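PDB 2X3H: K5 lyase, which probably cleaves the K5 capsular polysaccharide of its bacterial host by a lyase (elimination) mechanism, as part of a trimeric phage tail spike. Local coordinates for residues G296-Y310 with E324-C338. Numbering follows the deposited sequence.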
ATOM      1  N   GLY A 296     -15.122 -11.910   3.016  1.00  4.80           N
ATOM      2  CA  GLY A 296     -16.449 -12.343   2.568  1.00  4.74           C
ATOM      3  C   GLY A 296     -16.493 -13.101   1.248  1.00  5.21           C
ATOM      4  O   GLY A 296     -15.459 -13.554   0.697  1.00  5.14           O
ATOM      5  N   LYS A 297     -17.723 -13.243   0.750  1.00  5.27           N
ATOM      6  CA  LYS A 297     -18.028 -14.069  -0.411  1.00  6.94           C
ATOM      7  C   LYS A 297     -18.040 -13.291  -1.722  1.00  6.12           C
ATOM      8  O   LYS A 297     -18.213 -13.895  -2.795  1.00  5.94           O
ATOM      9  CB  LYS A 297     -19.387 -14.761  -0.222  1.00 10.30           C
ATOM     10  CG  LYS A 297     -19.529 -15.515   1.094  1.00 12.86           C
ATOM     11  CD  LYS A 297     -20.935 -16.130   1.215  1.00 14.95           C
ATOM     12  CE  LYS A 297     -20.995 -17.134   2.368  1.00 17.23           C
ATOM     13  NZ  LYS A 297     -22.328 -17.791   2.453  1.00 19.21           N
ATOM     14  N   GLY A 298     -17.865 -11.969  -1.638  1.00  4.84           N
ATOM     15  CA  GLY A 298     -17.896 -11.097  -2.814  1.00  5.02           C
ATOM     16  C   GLY A 298     -16.600 -11.078  -3.613  1.00  5.18           C
ATOM     17  O   GLY A 298     -15.691 -11.885  -3.385  1.00  5.47           O
ATOM     18  N   SER A 299     -16.512 -10.124  -4.535  1.00  4.53           N
ATOM     19  CA  SER A 299     -15.410 -10.116  -5.488  1.00  5.23           C
ATOM     20  C   SER A 299     -14.807  -8.737  -5.732  1.00  4.50           C
ATOM     21  O   SER A 299     -15.439  -7.696  -5.492  1.00  3.62           O
ATOM     22  CB  SER A 299     -15.899 -10.697  -6.810  1.00  6.84           C
ATOM     23  OG  SER A 299     -17.079 -10.048  -7.229  1.00  9.11           O
ATOM     24  N   THR A 300     -13.589  -8.768  -6.255  1.00  4.31           N
ATOM     25  CA  THR A 300     -12.839  -7.573  -6.639  1.00  5.38           C
ATOM     26  C   THR A 300     -12.808  -6.477  -5.568  1.00  5.15           C
ATOM     27  O   THR A 300     -12.948  -5.293  -5.877  1.00  4.91           O
ATOM     28  CB  THR A 300     -13.235  -7.050  -8.051  1.00  6.55           C
ATOM     29  OG1 THR A 300     -14.602  -6.633  -8.065  1.00  7.61           O
ATOM     30  CG2 THR A 300     -13.021  -8.161  -9.084  1.00  8.16           C
ATOM     31  N   ASN A 301     -12.623  -6.882  -4.309  1.00  4.95           N
ATOM     32  CA  ASN A 301     -12.298  -5.942  -3.248  1.00  4.46           C
ATOM     33  C   ASN A 301     -10.799  -5.838  -3.118  1.00  4.94           C
ATOM     34  O   ASN A 301     -10.097  -6.824  -3.328  1.00  5.06           O
ATOM     35  CB  ASN A 301     -12.886  -6.398  -1.911  1.00  4.81           C
ATOM     36  CG  ASN A 301     -14.398  -6.527  -1.961  1.00  4.97           C
ATOM     37  OD1 ASN A 301     -15.118  -5.516  -2.043  1.00  5.24           O
ATOM     38  ND2 ASN A 301     -14.891  -7.761  -1.923  1.00  3.62           N
ATOM     39  N   LEU A 302     -10.330  -4.638  -2.789  1.00  4.33           N
ATOM     40  CA  LEU A 302      -8.902  -4.390  -2.577  1.00  5.89           C
ATOM     41  C   LEU A 302      -8.716  -4.057  -1.110  1.00  5.80           C
ATOM     42  O   LEU A 302      -9.191  -3.025  -0.635  1.00  5.31           O
ATOM     43  CB  LEU A 302      -8.426  -3.227  -3.452  1.00  6.16           C
ATOM     44  CG  LEU A 302      -6.951  -2.813  -3.368  1.00  8.91           C
ATOM     45  CD1 LEU A 302      -6.000  -3.976  -3.418  1.00 11.23           C
ATOM     46  CD2 LEU A 302      -6.626  -1.797  -4.476  1.00  8.04           C
ATOM     47  N   ILE A 303      -8.059  -4.968  -0.398  1.00  5.63           N
ATOM     48  CA  ILE A 303      -7.815  -4.819   1.037  1.00  6.54           C
ATOM     49  C   ILE A 303      -6.313  -4.618   1.236  1.00  7.02           C
ATOM     50  O   ILE A 303      -5.504  -5.413   0.747  1.00  7.70           O
ATOM     51  CB  ILE A 303      -8.292  -6.060   1.779  1.00  6.37           C
ATOM     52  CG1 ILE A 303      -9.814  -6.198   1.619  1.00  7.17           C
ATOM     53  CG2 ILE A 303      -7.839  -6.020   3.239  1.00  7.93           C
ATOM     54  CD1 ILE A 303     -10.329  -7.575   1.873  1.00  8.48           C
ATOM     55  N   SER A 304      -5.932  -3.554   1.934  1.00  7.00           N
ATOM     56  CA  SER A 304      -4.526  -3.140   1.913  1.00  8.06           C
ATOM     57  C   SER A 304      -4.049  -2.615   3.261  1.00  8.00           C
ATOM     58  O   SER A 304      -4.687  -1.739   3.837  1.00  8.80           O
ATOM     59  CB  SER A 304      -4.336  -2.077   0.823  1.00  9.36           C
ATOM     60  OG  SER A 304      -2.984  -1.674   0.722  1.00 11.95           O
ATOM     61  N   ASP A 305      -2.921  -3.148   3.741  1.00  7.09           N
ATOM     62  CA  ASP A 305      -2.248  -2.675   4.982  1.00  7.74           C
ATOM     63  C   ASP A 305      -3.045  -3.046   6.237  1.00  6.96           C
ATOM     64  O   ASP A 305      -3.804  -2.242   6.778  1.00  7.77           O
ATOM     65  CB  ASP A 305      -1.915  -1.175   4.919  1.00  9.67           C
ATOM     66  CG  ASP A 305      -0.861  -0.858   3.866  1.00 11.68           C
ATOM     67  OD1 ASP A 305      -0.090  -1.762   3.511  1.00 12.87           O
ATOM     68  OD2 ASP A 305      -0.812   0.298   3.392  1.00 15.44           O
ATOM     69  N   VAL A 306      -2.861  -4.288   6.658  1.00  5.61           N
ATOM     70  CA  VAL A 306      -3.591  -4.889   7.775  1.00  5.23           C
ATOM     71  C   VAL A 306      -2.587  -5.340   8.825  1.00  5.63           C
ATOM     72  O   VAL A 306      -1.738  -6.196   8.543  1.00  6.19           O
ATOM     73  CB  VAL A 306      -4.412  -6.107   7.304  1.00  6.03           C
ATOM     74  CG1 VAL A 306      -5.135  -6.771   8.488  1.00  7.05           C
ATOM     75  CG2 VAL A 306      -5.393  -5.695   6.176  1.00  6.32           C
ATOM     76  N   LEU A 307      -2.649  -4.739  10.018  1.00  4.85           N
ATOM     77  CA  LEU A 307      -1.697  -5.080  11.075  1.00  5.04           C
ATOM     78  C   LEU A 307      -2.491  -5.777  12.163  1.00  5.39           C
ATOM     79  O   LEU A 307      -3.471  -5.230  12.673  1.00  5.70           O
ATOM     80  CB  LEU A 307      -1.002  -3.824  11.629  1.00  5.97           C
ATOM     81  CG  LEU A 307       0.200  -4.061  12.553  1.00  6.76           C
ATOM     82  CD1 LEU A 307       1.016  -2.791  12.590  1.00  8.61           C
ATOM     83  CD2 LEU A 307      -0.216  -4.486  13.975  1.00  7.71           C
ATOM     84  N   VAL A 308      -2.077  -6.983  12.521  1.00  5.23           N
ATOM     85  CA  VAL A 308      -2.820  -7.740  13.531  1.00  6.47           C
ATOM     86  C   VAL A 308      -1.882  -8.341  14.572  1.00  6.49           C
ATOM     87  O   VAL A 308      -0.853  -8.918  14.232  1.00  6.80           O
ATOM     88  CB  VAL A 308      -3.786  -8.782  12.890  1.00  8.63           C
ATOM     89  CG1 VAL A 308      -3.058  -9.709  11.967  1.00 10.31           C
ATOM     90  CG2 VAL A 308      -4.577  -9.564  13.956  1.00  8.76           C
ATOM     91  N   ASP A 309      -2.218  -8.138  15.847  1.00  5.16           N
ATOM     92  CA  ASP A 309      -1.469  -8.724  16.962  1.00  5.56           C
ATOM     93  C   ASP A 309      -2.392  -9.614  17.776  1.00  5.61           C
ATOM     94  O   ASP A 309      -3.534  -9.239  18.023  1.00  5.69           O
ATOM     95  CB  ASP A 309      -0.920  -7.633  17.870  1.00  6.49           C
ATOM     96  CG  ASP A 309      -0.235  -8.194  19.115  1.00  8.01           C
ATOM     97  OD1 ASP A 309       0.503  -9.188  18.981  1.00  9.69           O
ATOM     98  OD2 ASP A 309      -0.430  -7.632  20.220  1.00  9.48           O
ATOM     99  N   TYR A 310      -1.893 -10.780  18.177  1.00  5.39           N
ATOM    100  CA  TYR A 310      -2.649 -11.707  19.033  1.00  5.37           C
ATOM    101  C   TYR A 310      -1.994 -11.932  20.414  1.00  6.05           C
ATOM    102  O   TYR A 310      -2.446 -12.795  21.172  1.00  7.53           O
ATOM    103  CB  TYR A 310      -2.810 -13.063  18.326  1.00  6.21           C
ATOM    104  CG  TYR A 310      -3.941 -13.078  17.314  1.00  5.63           C
ATOM    105  CD1 TYR A 310      -5.251 -13.274  17.717  1.00  6.17           C
ATOM    106  CD2 TYR A 310      -3.701 -12.861  15.959  1.00  6.01           C
ATOM    107  CE1 TYR A 310      -6.296 -13.272  16.804  1.00  6.30           C
ATOM    108  CE2 TYR A 310      -4.733 -12.868  15.041  1.00  5.80           C
ATOM    109  CZ  TYR A 310      -6.038 -13.064  15.470  1.00  6.56           C
ATOM    110  OH  TYR A 310      -7.103 -13.071  14.578  1.00  6.70           O
ATOM    111  N   GLU A 324     -13.717 -15.805   1.116  1.00  5.54           N
ATOM    112  CA  GLU A 324     -14.538 -16.878   0.547  1.00  6.07           C
ATOM    113  C   GLU A 324     -14.840 -16.664  -0.945  1.00  6.26           C
ATOM    114  O   GLU A 324     -15.200 -17.611  -1.672  1.00  7.86           O
ATOM    115  CB  GLU A 324     -15.853 -16.983   1.315  1.00  8.13           C
ATOM    116  CG  GLU A 324     -16.629 -18.250   1.016  1.00 11.59           C
ATOM    117  CD  GLU A 324     -17.675 -18.544   2.082  1.00 13.45           C
ATOM    118  OE1 GLU A 324     -17.850 -17.702   3.001  1.00 14.37           O
ATOM    119  OE2 GLU A 324     -18.310 -19.625   1.993  1.00 15.16           O
ATOM    120  N   GLY A 325     -14.699 -15.420  -1.399  1.00  5.55           N
ATOM    121  CA  GLY A 325     -15.093 -15.037  -2.753  1.00  5.72           C
ATOM    122  C   GLY A 325     -13.984 -15.135  -3.782  1.00  6.01           C
ATOM    123  O   GLY A 325     -13.097 -15.994  -3.683  1.00  5.75           O
ATOM    124  N   SER A 326     -14.028 -14.237  -4.767  1.00  5.27           N
ATOM    125  CA  SER A 326     -13.129 -14.344  -5.925  1.00  6.51           C
ATOM    126  C   SER A 326     -12.520 -13.020  -6.361  1.00  6.13           C
ATOM    127  O   SER A 326     -13.131 -11.954  -6.216  1.00  4.75           O
ATOM    128  CB  SER A 326     -13.880 -14.931  -7.102  1.00  8.87           C
ATOM    129  OG  SER A 326     -14.899 -14.050  -7.500  1.00 12.85           O
ATOM    130  N   ASP A 327     -11.313 -13.105  -6.913  1.00  5.82           N
ATOM    131  CA  ASP A 327     -10.641 -11.962  -7.519  1.00  5.60           C
ATOM    132  C   ASP A 327     -10.437 -10.821  -6.534  1.00  5.60           C
ATOM    133  O   ASP A 327     -10.438  -9.657  -6.928  1.00  5.98           O
ATOM    134  CB  ASP A 327     -11.415 -11.475  -8.745  1.00  7.29           C
ATOM    135  CG  ASP A 327     -11.517 -12.531  -9.814  1.00 10.13           C
ATOM    136  OD1 ASP A 327     -10.455 -12.971 -10.299  1.00 10.49           O
ATOM    137  OD2 ASP A 327     -12.658 -12.893 -10.183  1.00 12.88           O
ATOM    138  N   ASN A 328     -10.269 -11.155  -5.254  1.00  4.64           N
ATOM    139  CA  ASN A 328      -9.906 -10.145  -4.264  1.00  4.45           C
ATOM    140  C   ASN A 328      -8.403 -10.015  -4.105  1.00  5.04           C
ATOM    141  O   ASN A 328      -7.673 -10.959  -4.390  1.00  5.73           O
ATOM    142  CB  ASN A 328     -10.513 -10.506  -2.916  1.00  3.56           C
ATOM    143  CG  ASN A 328     -12.013 -10.551  -2.973  1.00  4.35           C
ATOM    144  OD1 ASN A 328     -12.675  -9.511  -3.036  1.00  5.49           O
ATOM    145  ND2 ASN A 328     -12.570 -11.762  -2.981  1.00  4.35           N
ATOM    146  N   VAL A 329      -7.965  -8.848  -3.639  1.00  4.14           N
ATOM    147  CA  VAL A 329      -6.550  -8.586  -3.424  1.00  4.63           C
ATOM    148  C   VAL A 329      -6.380  -8.244  -1.960  1.00  5.63           C
ATOM    149  O   VAL A 329      -7.074  -7.368  -1.447  1.00  6.34           O
ATOM    150  CB  VAL A 329      -6.078  -7.379  -4.269  1.00  5.49           C
ATOM    151  CG1 VAL A 329      -4.651  -6.933  -3.857  1.00  6.55           C
ATOM    152  CG2 VAL A 329      -6.171  -7.704  -5.759  1.00  6.40           C
ATOM    153  N   ILE A 330      -5.471  -8.937  -1.286  1.00  5.43           N
ATOM    154  CA  ILE A 330      -5.239  -8.711   0.135  1.00  6.93           C
ATOM    155  C   ILE A 330      -3.748  -8.401   0.267  1.00  7.25           C
ATOM    156  O   ILE A 330      -2.912  -9.295   0.205  1.00  8.05           O
ATOM    157  CB  ILE A 330      -5.625  -9.969   0.954  1.00  7.94           C
ATOM    158  CG1 ILE A 330      -7.103 -10.318   0.741  1.00  8.90           C
ATOM    159  CG2 ILE A 330      -5.318  -9.782   2.437  1.00  8.76           C
ATOM    160  CD1 ILE A 330      -7.378 -11.802   0.829  1.00  9.43           C
ATOM    161  N   ASN A 331      -3.415  -7.122   0.420  1.00  7.32           N
ATOM    162  CA  ASN A 331      -2.015  -6.703   0.392  1.00  7.40           C
ATOM    163  C   ASN A 331      -1.487  -6.328   1.776  1.00  7.27           C
ATOM    164  O   ASN A 331      -2.143  -5.613   2.532  1.00  7.64           O
ATOM    165  CB  ASN A 331      -1.814  -5.542  -0.603  1.00  9.81           C
ATOM    166  CG  ASN A 331      -0.345  -5.390  -1.052  1.00 12.36           C
ATOM    167  OD1 ASN A 331       0.272  -4.357  -0.824  1.00 16.24           O
ATOM    168  ND2 ASN A 331       0.208  -6.421  -1.685  1.00 14.23           N
ATOM    169  N   ASN A 332      -0.313  -6.848   2.107  1.00  6.41           N
ATOM    170  CA  ASN A 332       0.420  -6.476   3.321  1.00  6.94           C
ATOM    171  C   ASN A 332      -0.320  -6.792   4.616  1.00  6.86           C
ATOM    172  O   ASN A 332      -0.710  -5.882   5.350  1.00  6.93           O
ATOM    173  CB  ASN A 332       0.797  -4.991   3.293  1.00  8.54           C
ATOM    174  CG  ASN A 332       1.813  -4.664   2.224  1.00 10.82           C
ATOM    175  OD1 ASN A 332       1.955  -3.501   1.839  1.00 14.19           O
ATOM    176  ND2 ASN A 332       2.506  -5.675   1.733  1.00 10.22           N
ATOM    177  N   VAL A 333      -0.494  -8.081   4.891  1.00  4.61           N
ATOM    178  CA  VAL A 333      -1.004  -8.546   6.180  1.00  4.52           C
ATOM    179  C   VAL A 333       0.189  -8.857   7.084  1.00  4.63           C
ATOM    180  O   VAL A 333       0.925  -9.815   6.844  1.00  5.70           O
ATOM    181  CB  VAL A 333      -1.865  -9.812   6.042  1.00  5.21           C
ATOM    182  CG1 VAL A 333      -2.473 -10.195   7.384  1.00  6.94           C
ATOM    183  CG2 VAL A 333      -2.960  -9.596   4.996  1.00  5.84           C
ATOM    184  N   LEU A 334       0.381  -8.044   8.111  1.00  4.13           N
ATOM    185  CA  LEU A 334       1.457  -8.259   9.074  1.00  5.49           C
ATOM    186  C   LEU A 334       0.819  -8.814  10.341  1.00  5.00           C
ATOM    187  O   LEU A 334       0.035  -8.129  11.001  1.00  4.61           O
ATOM    188  CB  LEU A 334       2.183  -6.935   9.339  1.00  5.81           C
ATOM    189  CG  LEU A 334       3.274  -6.886  10.422  1.00  9.16           C
ATOM    190  CD1 LEU A 334       4.052  -8.168  10.587  1.00 11.88           C
ATOM    191  CD2 LEU A 334       4.184  -5.652  10.278  1.00  8.23           C
ATOM    192  N   MET A 335       1.125 -10.066  10.660  1.00  5.02           N
ATOM    193  CA  MET A 335       0.515 -10.709  11.824  1.00  4.30           C
ATOM    194  C   MET A 335       1.581 -11.200  12.806  1.00  4.71           C
ATOM    195  O   MET A 335       2.602 -11.763  12.409  1.00  5.61           O
ATOM    196  CB  MET A 335      -0.390 -11.857  11.362  1.00  4.85           C
ATOM    197  CG  MET A 335      -1.071 -12.651  12.483  1.00  5.20           C
ATOM    198  SD  MET A 335      -2.349 -13.671  11.742  1.00  7.16           S
ATOM    199  CE  MET A 335      -2.428 -15.086  12.842  1.00  7.38           C
ATOM    200  N   SER A 336       1.346 -10.978  14.095  1.00  5.16           N
ATOM    201  CA  SER A 336       2.297 -11.439  15.091  1.00  5.90           C
ATOM    202  C   SER A 336       1.575 -11.796  16.379  1.00  5.69           C
ATOM    203  O   SER A 336       0.366 -11.636  16.473  1.00  6.13           O
ATOM    204  CB  SER A 336       3.369 -10.377  15.341  1.00  7.47           C
ATOM    205  OG  SER A 336       2.835  -9.256  16.020  1.00  9.18           O
ATOM    206  N   GLY A 337       2.316 -12.303  17.364  1.00  5.66           N
ATOM    207  CA  GLY A 337       1.715 -12.604  18.661  1.00  6.53           C
ATOM    208  C   GLY A 337       1.075 -13.971  18.783  1.00  7.13           C
ATOM    209  O   GLY A 337       0.271 -14.204  19.696  1.00  9.53           O
ATOM    210  N   CYS A 338       1.425 -14.889  17.882  1.00  7.53           N
ATOM    211  CA  CYS A 338       0.947 -16.268  17.951  1.00  7.45           C
ATOM    212  C   CYS A 338       2.106 -17.236  18.138  1.00  7.98           C
ATOM    213  O   CYS A 338       2.815 -17.556  17.159  1.00  8.93           O
ATOM    214  CB  CYS A 338       0.216 -16.663  16.656  1.00  8.47           C
ATOM    215  SG  CYS A 338      -1.196 -15.636  16.216  1.00 10.13           S
TER
HETATM  216  O   HOH W   1     -17.243 -13.968  -5.459  1.00 10.42           O
HETATM  217  O   HOH W   2       1.739  -7.479  14.317  1.00 10.67           O
HETATM  218  O   HOH W   3       3.076  -8.702  18.708  1.00 14.81           O
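Successive coils of a right-handed parallel beta-helix, the fold of many phage tail spikes, meet where strands 302-309 and 329-336 run side by side and parallel. At the turn before the strands, N301 and N328 form an asparagine ladder: equivalent residues of the two coils lie alongside with amide planes 2° apart. N328 OD1 takes two bonds from opposite faces of its plane, from N301 N at 2.9 Å and from N301 ND2 at 3.0 Å. N328 ND2, at the other end of the same amide, donates an N-H to G298 O at 3.1 Å, nearly straight at 173°. Asparagine suits this bend because one flat group can both accept and donate; N301 repeats the pattern toward the preceding coil, with N278 N and P275 O. Along the strands the backbone ladder continues, as from N331 N to I303 O. I303, V306 and V308 point inward, stacked on I330, V333 and M335 of the next coil; apolar side chains suit this buried face, and the beta-branched ones fit an extended strand. L302, S304 and L307 lie on the other face, where S304 and L307 meet neighbouring subunits and S304 OG hydrogen-bonds to OD2 of D305 of one of them. V308 CG1 packs tightly against M335 CB, while the extended M335 chain (chi1 178°) carries its sulfur to Y310 in an oblique Met-aromatic contact. Beyond it, C338 SG also approaches this ring obliquely, 3.7 Å from Y310 CD2.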